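Local coordinates for Alr4995 protein (Nostoc sp., PDB 6LRF) that probably acts as a bifunctional enzyme of arginine catabolism, pairing arginine dihydrolase with ornithine cyclodeaminase activity, at residues P387-I392 with R441-T446; K398-R403 with G416-C421; D78-S83 with N104-Y109. One frame throughout, in Å; residues are numbered along the deposited sequence.

Interaction 1: P387-I392 with R441-T446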
ATOM      1  N   PRO B 387      24.036 -18.925  18.668  1.00 26.04           N
ATOM      2  CA  PRO B 387      25.036 -19.437  19.616  1.00 27.77           C
ATOM      3  C   PRO B 387      26.158 -20.133  18.866  1.00 27.66           C
ATOM      4  O   PRO B 387      25.888 -20.958  17.991  1.00 24.52           O
ATOM      5  CB  PRO B 387      24.253 -20.440  20.480  1.00 30.66           C
ATOM      6  CG  PRO B 387      22.830 -20.141  20.247  1.00 29.55           C
ATOM      7  CD  PRO B 387      22.729 -19.579  18.858  1.00 28.38           C
ATOM      8  N   THR B 388      27.393 -19.790  19.220  1.00 27.92           N
ATOM      9  CA  THR B 388      28.557 -20.072  18.399  1.00 23.95           C
ATOM     10  C   THR B 388      29.676 -20.613  19.276  1.00 22.79           C
ATOM     11  O   THR B 388      29.862 -20.142  20.398  1.00 24.40           O
ATOM     12  CB  THR B 388      29.026 -18.791  17.653  1.00 20.63           C
ATOM     13  OG1 THR B 388      27.986 -18.327  16.779  1.00 26.72           O
ATOM     14  CG2 THR B 388      30.311 -19.033  16.833  1.00 22.74           C
ATOM     15  N   GLU B 389      30.397 -21.619  18.776  1.00 25.05           N
ATOM     16  CA  GLU B 389      31.601 -22.125  19.443  1.00 23.43           C
ATOM     17  C   GLU B 389      32.801 -21.965  18.508  1.00 25.95           C
ATOM     18  O   GLU B 389      32.650 -22.048  17.288  1.00 25.27           O
ATOM     19  CB  GLU B 389      31.429 -23.594  19.849  1.00 28.76           C
ATOM     20  CG  GLU B 389      30.561 -23.830  21.085  1.00 30.60           C
ATOM     21  CD  GLU B 389      30.222 -25.313  21.327  1.00 35.75           C
ATOM     22  OE1 GLU B 389      30.593 -26.177  20.499  1.00 37.82           O
ATOM     23  OE2 GLU B 389      29.577 -25.621  22.353  1.00 40.34           O
ATOM     24  N   VAL B 390      33.983 -21.714  19.078  1.00 23.13           N
ATOM     25  CA  VAL B 390      35.219 -21.603  18.299  1.00 22.73           C
ATOM     26  C   VAL B 390      36.328 -22.513  18.870  1.00 24.48           C
ATOM     27  O   VAL B 390      36.384 -22.747  20.077  1.00 27.19           O
ATOM     28  CB  VAL B 390      35.705 -20.143  18.247  1.00 22.94           C
ATOM     29  CG1 VAL B 390      34.631 -19.255  17.614  1.00 19.49           C
ATOM     30  CG2 VAL B 390      35.997 -19.632  19.640  1.00 22.62           C
ATOM     31  N   ARG B 391      37.198 -23.033  18.005  1.00 21.95           N
ATOM     32  CA  ARG B 391      38.202 -24.027  18.422  1.00 27.55           C
ATOM     33  C   ARG B 391      39.558 -23.360  18.642  1.00 30.14           C
ATOM     34  O   ARG B 391      40.167 -22.841  17.703  1.00 23.86           O
ATOM     35  CB  ARG B 391      38.326 -25.145  17.382  1.00 26.76           C
ATOM     36  CG  ARG B 391      38.910 -26.484  17.903  1.00 33.41           C
ATOM     37  CD  ARG B 391      38.925 -27.502  16.759  1.00 32.01           C
ATOM     38  NE  ARG B 391      39.467 -28.817  17.102  1.00 39.31           N
ATOM     39  CZ  ARG B 391      40.714 -29.210  16.834  1.00 39.48           C
ATOM     40  NH1 ARG B 391      41.567 -28.380  16.252  1.00 34.76           N
ATOM     41  NH2 ARG B 391      41.118 -30.430  17.159  1.00 41.03           N
ATOM     42  N   ILE B 392      40.001 -23.349  19.898  1.00 25.91           N
ATOM     43  CA  ILE B 392      41.264 -22.718  20.281  1.00 29.86           C
ATOM     44  C   ILE B 392      42.139 -23.797  20.915  1.00 30.56           C
ATOM     45  O   ILE B 392      41.706 -24.462  21.860  1.00 29.98           O
ATOM     46  CB  ILE B 392      41.050 -21.548  21.272  1.00 26.74           C
ATOM     47  CG1 ILE B 392      39.851 -20.687  20.857  1.00 26.90           C
ATOM     48  CG2 ILE B 392      42.337 -20.709  21.450  1.00 26.31           C
ATOM     49  CD1 ILE B 392      40.020 -20.026  19.497  1.00 24.51           C
ATOM     50  N   ARG B 441      31.774 -23.258  14.713  1.00 25.69           N
ATOM     51  CA  ARG B 441      30.528 -23.975  14.482  1.00 24.25           C
ATOM     52  C   ARG B 441      29.396 -23.293  15.238  1.00 27.54           C
ATOM     53  O   ARG B 441      29.624 -22.576  16.216  1.00 25.40           O
ATOM     54  CB  ARG B 441      30.653 -25.443  14.899  1.00 24.87           C
ATOM     55  CG  ARG B 441      30.836 -25.656  16.394  1.00 26.98           C
ATOM     56  CD  ARG B 441      31.194 -27.110  16.660  1.00 30.50           C
ATOM     57  NE  ARG B 441      31.313 -27.403  18.088  1.00 30.96           N
ATOM     58  CZ  ARG B 441      31.852 -28.518  18.579  1.00 29.96           C
ATOM     59  NH1 ARG B 441      31.916 -28.703  19.886  1.00 25.05           N
ATOM     60  NH2 ARG B 441      32.326 -29.441  17.759  1.00 31.09           N
ATOM     61  N   THR B 442      28.177 -23.503  14.762  1.00 28.00           N
ATOM     62  CA  THR B 442      27.002 -22.995  15.449  1.00 31.41           C
ATOM     63  C   THR B 442      26.474 -24.077  16.389  1.00 31.07           C
ATOM     64  O   THR B 442      26.777 -25.255  16.210  1.00 31.46           O
ATOM     65  CB  THR B 442      25.902 -22.601  14.462  1.00 32.34           C
ATOM     66  OG1 THR B 442      24.899 -21.853  15.147  1.00 36.70           O
ATOM     67  CG2 THR B 442      25.266 -23.850  13.873  1.00 34.63           C
ATOM     68  N   ILE B 443      25.692 -23.694  17.393  1.00 28.75           N
ATOM     69  CA  ILE B 443      25.040 -24.700  18.212  1.00 36.17           C
ATOM     70  C   ILE B 443      23.563 -24.371  18.345  1.00 38.35           C
ATOM     71  O   ILE B 443      23.006 -24.386  19.434  1.00 44.55           O
ATOM     72  CB  ILE B 443      25.709 -24.846  19.609  1.00 37.35           C
ATOM     73  CG1 ILE B 443      26.044 -23.477  20.218  1.00 37.00           C
ATOM     74  CG2 ILE B 443      26.974 -25.684  19.495  1.00 35.63           C
ATOM     75  CD1 ILE B 443      26.710 -23.549  21.585  1.00 34.30           C
ATOM     76  N   ARG B 444      22.938 -24.068  17.215  1.00 41.70           N
ATOM     77  CA  ARG B 444      21.490 -23.942  17.169  1.00 51.49           C
ATOM     78  C   ARG B 444      20.832 -25.291  17.451  1.00 53.01           C
ATOM     79  O   ARG B 444      21.232 -26.319  16.892  1.00 53.63           O
ATOM     80  CB  ARG B 444      21.026 -23.418  15.814  1.00 46.43           C
ATOM     81  CG  ARG B 444      21.762 -22.211  15.328  1.00 39.46           C
ATOM     82  CD  ARG B 444      21.415 -21.919  13.883  1.00 44.21           C
ATOM     83  NE  ARG B 444      19.976 -21.764  13.676  1.00 43.22           N
ATOM     84  CZ  ARG B 444      19.426 -21.372  12.527  1.00 42.65           C
ATOM     85  NH1 ARG B 444      20.191 -21.091  11.477  1.00 39.27           N
ATOM     86  NH2 ARG B 444      18.111 -21.257  12.428  1.00 44.81           N
ATOM     87  N   LYS B 445      19.825 -25.282  18.321  1.00 56.94           N
ATOM     88  CA  LYS B 445      19.090 -26.500  18.653  1.00 61.86           C
ATOM     89  C   LYS B 445      18.310 -26.981  17.426  1.00 60.44           C
ATOM     90  O   LYS B 445      18.088 -26.209  16.490  1.00 59.63           O
ATOM     91  CB  LYS B 445      18.156 -26.268  19.851  1.00 60.49           C
ATOM     92  CG  LYS B 445      18.872 -25.905  21.172  1.00 59.88           C
ATOM     93  CD  LYS B 445      20.284 -26.509  21.264  1.00 62.12           C
ATOM     94  CE  LYS B 445      20.687 -26.892  22.695  1.00 65.41           C
ATOM     95  NZ  LYS B 445      19.963 -28.090  23.225  1.00 55.73           N
ATOM     96  N   THR B 446      17.912 -28.253  17.435  1.00 61.11           N
ATOM     97  CA  THR B 446      17.314 -28.903  16.262  1.00 63.30           C
ATOM     98  C   THR B 446      16.172 -28.102  15.627  1.00 61.28           C
ATOM     99  O   THR B 446      16.194 -27.820  14.426  1.00 55.05           O
ATOM    100  CB  THR B 446      16.776 -30.313  16.606  1.00 66.71           C
ATOM    101  OG1 THR B 446      17.708 -31.004  17.450  1.00 65.95           O
ATOM    102  CG2 THR B 446      16.547 -31.118  15.329  1.00 60.07           C
TER
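Glu389 and Arg441 pair twice, through backbone and through charge. As a hydrogen-bonded antiparallel pair they exchange two straight amide bonds, Glu389 N to Arg441 O at 2.8 Å and Arg441 N to Glu389 O at 3.0 Å. Their side chains leave on the same face, where one carboxylate oxygen takes both donors of the guanidinium's side: Glu389 OE1 lies 2.8 Å from Arg441 NE and 2.9 Å from Arg441 NH1, within the guanidinium plane, while the carboxylate itself is turned 43° from that plane. Arg441 reaches it with CG tucked between its backbone N and carbonyl carbon (chi1 67°) and the chain then extended. Trp396 adds a cation-pi contact to the same guanidinium.

The other gripped oxygen is Pro387 O. Ile443 N reaches it at 2.8 Å and Thr442 OG1 at 3.1 Å, from opposite faces of the carbonyl plane, so one carbonyl holds both the last residue of strand 440-442 and the first one after it.

Apolar contact comes from Ile443, whose CG1 meets Pro387 CB at 3.5 Å; its CD1 and CG2 run across the end of Glu389, with CD1 3.6 Å from Glu389 OE2.

This is the pairing of an antiparallel edge strand: 440-442, beside 388-392, is an outermost strand, within this chain, of a mixed sheet, and both segments belong to the first region of the ArgZ-like C-terminal part.

Interaction 2: K398-R403 with G416-C421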
ATOM      1  N   LYS B 398      32.701 -21.648  24.003  1.00 28.22           N
ATOM      2  CA  LYS B 398      31.473 -20.888  23.739  1.00 31.94           C
ATOM      3  C   LYS B 398      31.723 -19.373  23.655  1.00 27.06           C
ATOM      4  O   LYS B 398      32.385 -18.796  24.519  1.00 29.17           O
ATOM      5  CB  LYS B 398      30.429 -21.204  24.818  1.00 32.37           C
ATOM      6  CG  LYS B 398      29.194 -20.311  24.815  1.00 33.41           C
ATOM      7  CD  LYS B 398      28.088 -20.820  23.890  1.00 39.27           C
ATOM      8  CE  LYS B 398      26.920 -19.818  23.829  1.00 43.98           C
ATOM      9  NZ  LYS B 398      25.684 -20.305  24.520  1.00 37.24           N
ATOM     10  N   VAL B 399      31.210 -18.734  22.604  1.00 22.74           N
ATOM     11  CA  VAL B 399      31.363 -17.287  22.441  1.00 27.13           C
ATOM     12  C   VAL B 399      30.326 -16.552  23.314  1.00 29.71           C
ATOM     13  O   VAL B 399      29.136 -16.888  23.278  1.00 21.86           O
ATOM     14  CB  VAL B 399      31.209 -16.846  20.945  1.00 22.15           C
ATOM     15  CG1 VAL B 399      31.344 -15.329  20.792  1.00 21.02           C
ATOM     16  CG2 VAL B 399      32.212 -17.582  20.050  1.00 22.04           C
ATOM     17  N   GLU B 400      30.791 -15.570  24.094  1.00 22.72           N
ATOM     18  CA  GLU B 400      29.938 -14.769  24.971  1.00 27.70           C
ATOM     19  C   GLU B 400      29.519 -13.438  24.333  1.00 24.99           C
ATOM     20  O   GLU B 400      30.189 -12.935  23.415  1.00 22.88           O
ATOM     21  CB  GLU B 400      30.652 -14.489  26.294  1.00 26.88           C
ATOM     22  CG  GLU B 400      30.814 -15.722  27.164  1.00 40.84           C
ATOM     23  CD  GLU B 400      31.547 -15.423  28.460  1.00 43.33           C
ATOM     24  OE1 GLU B 400      31.770 -14.228  28.760  1.00 40.44           O
ATOM     25  OE2 GLU B 400      31.901 -16.389  29.173  1.00 46.90           O
ATOM     26  N   ASN B 401      28.410 -12.883  24.830  1.00 24.13           N
ATOM     27  CA  ASN B 401      27.860 -11.608  24.370  1.00 24.62           C
ATOM     28  C   ASN B 401      27.509 -11.626  22.890  1.00 25.23           C
ATOM     29  O   ASN B 401      27.702 -10.629  22.187  1.00 27.84           O
ATOM     30  CB  ASN B 401      28.830 -10.460  24.656  1.00 23.52           C
ATOM     31  CG  ASN B 401      29.184 -10.359  26.127  1.00 32.17           C
ATOM     32  OD1 ASN B 401      30.344 -10.176  26.482  1.00 37.75           O
ATOM     33  ND2 ASN B 401      28.180 -10.501  26.994  1.00 30.90           N
ATOM     34  N   GLN B 402      26.978 -12.756  22.433  1.00 24.10           N
ATOM     35  CA  GLN B 402      26.715 -12.965  21.014  1.00 20.70           C
ATOM     36  C   GLN B 402      25.814 -11.884  20.436  1.00 25.25           C
ATOM     37  O   GLN B 402      24.781 -11.563  20.997  1.00 21.14           O
ATOM     38  CB  GLN B 402      26.074 -14.334  20.798  1.00 22.31           C
ATOM     39  CG  GLN B 402      25.957 -14.745  19.328  1.00 27.71           C
ATOM     40  CD  GLN B 402      27.290 -15.143  18.720  1.00 26.29           C
ATOM     41  OE1 GLN B 402      28.114 -15.780  19.375  1.00 23.90           O
ATOM     42  NE2 GLN B 402      27.499 -14.784  17.454  1.00 24.46           N
ATOM     43  N   ARG B 403      26.223 -11.304  19.318  1.00 23.47           N
ATOM     44  CA  ARG B 403      25.303 -10.519  18.495  1.00 27.90           C
ATOM     45  C   ARG B 403      25.786 -10.522  17.061  1.00 27.00           C
ATOM     46  O   ARG B 403      26.938 -10.859  16.785  1.00 27.66           O
ATOM     47  CB  ARG B 403      25.166  -9.079  18.986  1.00 28.64           C
ATOM     48  CG  ARG B 403      26.445  -8.318  19.078  1.00 26.50           C
ATOM     49  CD  ARG B 403      26.144  -6.805  19.005  1.00 27.16           C
ATOM     50  NE  ARG B 403      25.882  -6.437  17.627  1.00 28.04           N
ATOM     51  CZ  ARG B 403      25.508  -5.234  17.212  1.00 29.77           C
ATOM     52  NH1 ARG B 403      25.340  -4.245  18.076  1.00 23.93           N
ATOM     53  NH2 ARG B 403      25.314  -5.029  15.917  1.00 27.57           N
ATOM     54  N   GLY B 416      40.581 -18.764  32.498  1.00 26.22           N
ATOM     55  CA  GLY B 416      40.573 -19.592  31.303  1.00 24.20           C
ATOM     56  C   GLY B 416      40.440 -18.804  30.015  1.00 25.33           C
ATOM     57  O   GLY B 416      40.480 -17.575  30.010  1.00 21.29           O
ATOM     58  N   LEU B 417      40.287 -19.530  28.912  1.00 28.70           N
ATOM     59  CA  LEU B 417      40.073 -18.932  27.600  1.00 26.44           C
ATOM     60  C   LEU B 417      38.740 -18.213  27.519  1.00 24.75           C
ATOM     61  O   LEU B 417      37.717 -18.763  27.889  1.00 26.94           O
ATOM     62  CB  LEU B 417      40.121 -20.007  26.518  1.00 27.37           C
ATOM     63  CG  LEU B 417      41.492 -20.420  26.018  1.00 28.21           C
ATOM     64  CD1 LEU B 417      41.338 -21.670  25.174  1.00 29.65           C
ATOM     65  CD2 LEU B 417      42.100 -19.284  25.213  1.00 24.14           C
ATOM     66  N   LEU B 418      38.754 -16.987  27.025  1.00 21.73           N
ATOM     67  CA  LEU B 418      37.520 -16.249  26.846  1.00 25.00           C
ATOM     68  C   LEU B 418      37.306 -15.865  25.380  1.00 29.24           C
ATOM     69  O   LEU B 418      38.188 -15.266  24.751  1.00 23.55           O
ATOM     70  CB  LEU B 418      37.530 -14.998  27.721  1.00 20.33           C
ATOM     71  CG  LEU B 418      36.331 -14.080  27.540  1.00 29.07           C
ATOM     72  CD1 LEU B 418      35.026 -14.795  27.939  1.00 23.00           C
ATOM     73  CD2 LEU B 418      36.563 -12.827  28.361  1.00 31.07           C
ATOM     74  N   ALA B 419      36.142 -16.229  24.841  1.00 24.93           N
ATOM     75  CA  ALA B 419      35.762 -15.836  23.481  1.00 26.37           C
ATOM     76  C   ALA B 419      34.593 -14.866  23.569  1.00 26.11           C
ATOM     77  O   ALA B 419      33.557 -15.182  24.145  1.00 24.04           O
ATOM     78  CB  ALA B 419      35.400 -17.049  22.635  1.00 21.76           C
ATOM     79  N   GLN B 420      34.785 -13.679  23.012  1.00 25.63           N
ATOM     80  CA  GLN B 420      33.852 -12.566  23.160  1.00 27.40           C
ATOM     81  C   GLN B 420      33.483 -11.935  21.828  1.00 24.78           C
ATOM     82  O   GLN B 420      34.341 -11.454  21.101  1.00 22.66           O
ATOM     83  CB  GLN B 420      34.467 -11.461  24.018  1.00 31.19           C
ATOM     84  CG  GLN B 420      34.016 -11.358  25.437  1.00 40.96           C
ATOM     85  CD  GLN B 420      34.813 -10.288  26.170  1.00 42.56           C
ATOM     86  OE1 GLN B 420      36.033 -10.183  26.002  1.00 41.63           O
ATOM     87  NE2 GLN B 420      34.126  -9.477  26.962  1.00 42.85           N
ATOM     88  N   CYS B 421      32.195 -11.881  21.555  1.00 21.98           N
ATOM     89  CA  CYS B 421      31.670 -11.105  20.462  1.00 20.86           C
ATOM     90  C   CYS B 421      31.766  -9.595  20.780  1.00 22.43           C
ATOM     91  O   CYS B 421      31.244  -9.120  21.789  1.00 21.92           O
ATOM     92  CB  CYS B 421      30.237 -11.544  20.232  1.00 26.93           C
ATOM     93  SG  CYS B 421      29.569 -11.126  18.704  1.00 39.49           S
TER
HETATM   94  O   HOH W   1      34.223 -18.115  26.121  1.00 27.06           O
HETATM   95  O   HOH W   2      28.613  -7.912  21.899  1.00 28.32           O
HETATM   96  O   HOH W   3      31.853  -8.462  24.306  1.00 31.98           O
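Cys421 O accepts from two waters, and both lead back to Asn401. One water donates to Cys421 O and to Asn401 O, each at 2.9 Å; the other donates to Cys421 O at 2.7 Å and, on a longer bond, to the side-chain oxygen Asn401 OD1. The amide of Asn401 itself lies alongside that of Gln420, pointing the same way with the two planes 48° apart, but it does not bond to it directly.

Direct bonds flank this watered end. Glu400 N gives an almost straight bond to Ala419 O at 2.8 Å, and Cys421 N returns one to Glu400 O at 2.9 Å, so that Glu400 bonds to the residues before and after its partner Gln420. That is the pattern of parallel strands, and here 395-400 and 416-422 form the parallel pair of a sheet whose other neighbours run antiparallel. The short strand segments are splayed by 53°, and the chain turns away at Asn401, whose backbone takes left-handed angles.

Beyond the turn the thiol takes over. With SG anti to its backbone N (chi1 -162°), Cys421 sends the sulphur toward Arg403, where Arg403 N donates to Cys421 SG at 3.4 Å in a nearly straight bond. Arg403 O, close by, is held by Ser383 OG, and the Arg403 side chain packs on Met645 of the second subunit.

Val399 fills the buried side: its CG1 rests 4.0 Å from Cys421 CB, and its CG2 lies by Ala419 CB, with Thr388 and Val390 behind it. On the face shared with Gln420, the extended Glu400 side chain crosses Leu418 at about a right angle, laying its carboxylate over one methyl, Glu400 OE1 to Leu418 CD1 3.4 Å.

Interaction 3: D78-S83 with N104-Y109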
ATOM      1  N   ASP B  78      50.511 -28.421 -28.098  1.00 22.23           N
ATOM      2  CA  ASP B  78      50.188 -29.727 -28.681  1.00 27.23           C
ATOM      3  C   ASP B  78      49.117 -30.472 -27.864  1.00 29.16           C
ATOM      4  O   ASP B  78      48.806 -31.623 -28.154  1.00 23.45           O
ATOM      5  CB  ASP B  78      51.453 -30.595 -28.800  1.00 31.40           C
ATOM      6  CG  ASP B  78      52.548 -29.956 -29.688  1.00 34.15           C
ATOM      7  OD1 ASP B  78      53.738 -30.232 -29.426  1.00 44.86           O
ATOM      8  OD2 ASP B  78      52.235 -29.193 -30.640  1.00 32.43           O
ATOM      9  N   ASN B  79      48.565 -29.816 -26.840  1.00 24.30           N
ATOM     10  CA  ASN B  79      47.554 -30.432 -25.969  1.00 24.24           C
ATOM     11  C   ASN B  79      46.128 -29.966 -26.263  1.00 25.85           C
ATOM     12  O   ASN B  79      45.909 -28.792 -26.551  1.00 21.95           O
ATOM     13  CB  ASN B  79      47.872 -30.135 -24.506  1.00 19.68           C
ATOM     14  CG  ASN B  79      49.159 -30.772 -24.060  1.00 31.58           C
ATOM     15  OD1 ASN B  79      49.368 -31.972 -24.259  1.00 30.95           O
ATOM     16  ND2 ASN B  79      50.051 -29.967 -23.482  1.00 26.60           N
ATOM     17  N   VAL B  80      45.160 -30.877 -26.175  1.00 20.37           N
ATOM     18  CA  VAL B  80      43.761 -30.477 -26.250  1.00 20.33           C
ATOM     19  C   VAL B  80      42.996 -31.132 -25.101  1.00 23.96           C
ATOM     20  O   VAL B  80      43.230 -32.293 -24.781  1.00 21.03           O
ATOM     21  CB  VAL B  80      43.112 -30.831 -27.636  1.00 23.73           C
ATOM     22  CG1 VAL B  80      43.511 -32.193 -28.083  1.00 28.22           C
ATOM     23  CG2 VAL B  80      41.582 -30.749 -27.577  1.00 23.23           C
ATOM     24  N   VAL B  81      42.134 -30.364 -24.433  1.00 19.26           N
ATOM     25  CA  VAL B  81      41.134 -30.960 -23.551  1.00 14.97           C
ATOM     26  C   VAL B  81      39.873 -31.068 -24.398  1.00 21.39           C
ATOM     27  O   VAL B  81      39.358 -30.066 -24.888  1.00 20.37           O
ATOM     28  CB  VAL B  81      40.857 -30.141 -22.272  1.00 21.08           C
ATOM     29  CG1 VAL B  81      39.842 -30.887 -21.371  1.00 17.22           C
ATOM     30  CG2 VAL B  81      42.158 -29.884 -21.507  1.00 18.54           C
ATOM     31  N   LEU B  82      39.427 -32.301 -24.615  1.00 19.70           N
ATOM     32  CA  LEU B  82      38.225 -32.585 -25.378  1.00 23.45           C
ATOM     33  C   LEU B  82      36.983 -32.081 -24.649  1.00 21.88           C
ATOM     34  O   LEU B  82      36.861 -32.258 -23.447  1.00 21.07           O
ATOM     35  CB  LEU B  82      38.117 -34.093 -25.612  1.00 23.94           C
ATOM     36  CG  LEU B  82      37.085 -34.611 -26.607  1.00 29.77           C
ATOM     37  CD1 LEU B  82      37.473 -34.228 -28.025  1.00 31.06           C
ATOM     38  CD2 LEU B  82      36.967 -36.134 -26.471  1.00 31.33           C
ATOM     39  N   SER B  83      36.055 -31.470 -25.368  1.00 24.05           N
ATOM     40  CA  SER B  83      34.778 -31.143 -24.754  1.00 20.90           C
ATOM     41  C   SER B  83      34.009 -32.384 -24.332  1.00 25.80           C
ATOM     42  O   SER B  83      34.003 -33.406 -25.033  1.00 25.32           O
ATOM     43  CB  SER B  83      33.920 -30.311 -25.697  1.00 21.47           C
ATOM     44  OG  SER B  83      34.440 -28.992 -25.792  1.00 22.69           O
ATOM     45  N   ASN B 104      45.369 -35.106 -36.128  1.00 29.02           N
ATOM     46  CA  ASN B 104      46.212 -33.948 -36.374  1.00 26.90           C
ATOM     47  C   ASN B 104      47.281 -33.777 -35.306  1.00 24.19           C
ATOM     48  O   ASN B 104      47.797 -32.680 -35.115  1.00 24.55           O
ATOM     49  CB  ASN B 104      45.363 -32.689 -36.504  1.00 25.96           C
ATOM     50  CG  ASN B 104      44.763 -32.543 -37.895  1.00 29.48           C
ATOM     51  OD1 ASN B 104      45.269 -31.784 -38.728  1.00 29.10           O
ATOM     52  ND2 ASN B 104      43.676 -33.266 -38.152  1.00 25.89           N
ATOM     53  N   GLY B 105      47.620 -34.884 -34.644  1.00 21.45           N
ATOM     54  CA  GLY B 105      48.797 -34.952 -33.797  1.00 24.71           C
ATOM     55  C   GLY B 105      48.658 -34.522 -32.340  1.00 28.42           C
ATOM     56  O   GLY B 105      49.609 -34.621 -31.558  1.00 27.75           O
ATOM     57  N   TYR B 106      47.477 -34.065 -31.957  1.00 22.73           N
ATOM     58  CA  TYR B 106      47.302 -33.538 -30.609  1.00 26.44           C
ATOM     59  C   TYR B 106      47.252 -34.617 -29.555  1.00 23.27           C
ATOM     60  O   TYR B 106      46.790 -35.725 -29.792  1.00 25.14           O
ATOM     61  CB  TYR B 106      46.038 -32.679 -30.525  1.00 23.20           C
ATOM     62  CG  TYR B 106      46.143 -31.436 -31.365  1.00 23.03           C
ATOM     63  CD1 TYR B 106      45.611 -31.397 -32.647  1.00 21.72           C
ATOM     64  CD2 TYR B 106      46.808 -30.307 -30.889  1.00 21.65           C
ATOM     65  CE1 TYR B 106      45.715 -30.261 -33.435  1.00 24.77           C
ATOM     66  CE2 TYR B 106      46.928 -29.162 -31.673  1.00 26.90           C
ATOM     67  CZ  TYR B 106      46.373 -29.144 -32.941  1.00 26.64           C
ATOM     68  OH  TYR B 106      46.480 -28.018 -33.718  1.00 26.96           O
ATOM     69  N   THR B 107      47.743 -34.273 -28.372  1.00 27.60           N
ATOM     70  CA  THR B 107      47.579 -35.119 -27.200  1.00 26.08           C
ATOM     71  C   THR B 107      46.227 -34.753 -26.571  1.00 26.56           C
ATOM     72  O   THR B 107      46.041 -33.630 -26.099  1.00 23.81           O
ATOM     73  CB  THR B 107      48.747 -34.921 -26.214  1.00 27.97           C
ATOM     74  OG1 THR B 107      49.980 -35.154 -26.906  1.00 31.15           O
ATOM     75  CG2 THR B 107      48.646 -35.845 -25.009  1.00 23.14           C
ATOM     76  N   VAL B 108      45.291 -35.701 -26.593  1.00 24.14           N
ATOM     77  CA  VAL B 108      43.900 -35.449 -26.242  1.00 24.22           C
ATOM     78  C   VAL B 108      43.595 -35.916 -24.823  1.00 29.98           C
ATOM     79  O   VAL B 108      43.771 -37.088 -24.481  1.00 23.87           O
ATOM     80  CB  VAL B 108      42.934 -36.147 -27.224  1.00 25.83           C
ATOM     81  CG1 VAL B 108      41.495 -35.965 -26.778  1.00 30.22           C
ATOM     82  CG2 VAL B 108      43.115 -35.606 -28.639  1.00 26.10           C
ATOM     83  N   TYR B 109      43.157 -34.980 -23.991  1.00 21.99           N
ATOM     84  CA  TYR B 109      42.743 -35.303 -22.635  1.00 22.57           C
ATOM     85  C   TYR B 109      41.233 -35.284 -22.549  1.00 24.49           C
ATOM     86  O   TYR B 109      40.579 -34.451 -23.184  1.00 23.94           O
ATOM     87  CB  TYR B 109      43.329 -34.322 -21.637  1.00 23.03           C
ATOM     88  CG  TYR B 109      44.820 -34.377 -21.556  1.00 24.79           C
ATOM     89  CD1 TYR B 109      45.607 -33.524 -22.311  1.00 27.28           C
ATOM     90  CD2 TYR B 109      45.442 -35.291 -20.737  1.00 29.31           C
ATOM     91  CE1 TYR B 109      46.989 -33.575 -22.238  1.00 31.13           C
ATOM     92  CE2 TYR B 109      46.813 -35.350 -20.654  1.00 31.76           C
ATOM     93  CZ  TYR B 109      47.582 -34.490 -21.396  1.00 32.67           C
ATOM     94  OH  TYR B 109      48.951 -34.559 -21.301  1.00 39.82           O
TER
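Val80 CG1 sits at the apolar centre, pressed tightly against Val108 CG2 at 3.5 Å and equally near Tyr106 CB. The chi1 of 43° places that methyl between the backbone N and the carbonyl carbon of Val80, aimed at the neighbouring strand. Phe101 of helix 93-103 packs on both valines, as expected of a beta-alpha-beta crossover: strand 79-82 leads through the helical connection into the parallel strand 107-109. With strand 73-76 they form a three-stranded mixed sheet, consistent with one blade of the beta/alpha propeller of the guanidine-modifying enzymes. Further along the same side, Leu82 CB reaches Val108 CG1 at 4.0 Å.

The backbone joins the strands by four nearly straight bonds, Thr107 N to Asp78 O, Val80 N to Thr107 O, Tyr109 N to Val80 O and Leu82 N to Tyr109 O, the last two at 2.8 Å. Before the strand, Gly105 ends the helix in a Schellman motif, and Tyr106 turns its ring edge to Asp78 O while its hydroxyl bonds to Val269 O.

On the face of Asn79, Thr107 and Tyr109, the Tyr109 ring stacks on Trp151 and offers an edge to the amide of Asn79, their planes 58° apart. Cut back to an alanine, Tyr109 would probably leave Trp151 without its stacking partner and the Asn79 amide freer to turn. Asn79 OD1 touches two carbons, 3.5 Å from Tyr109 CE1 and 3.6 Å from Thr107 CB.

Interactions 1 and 2 share one sheet, their centres about 11 Å apart: strands 388-392 and 395-400 are neighbours, joined by Thr388 O to Val399 N at 2.9 Å, and interaction 2 is nested within the loop that interaction 1 closes. Interaction 1 is a surface contact at the sheet's edge and leans on charge; interaction 2, between inner strands of the sheet and partly buried, adds water bridges and a thiol acceptor to its backbone bonds. Interaction 3 stands apart, in the dimethylargininase-like part of the chain, its centre about 49 Å from that of interaction 1 and about 56 Å from that of interaction 2. Also partly buried, it pairs parallel strands around packed valines, without a salt bridge.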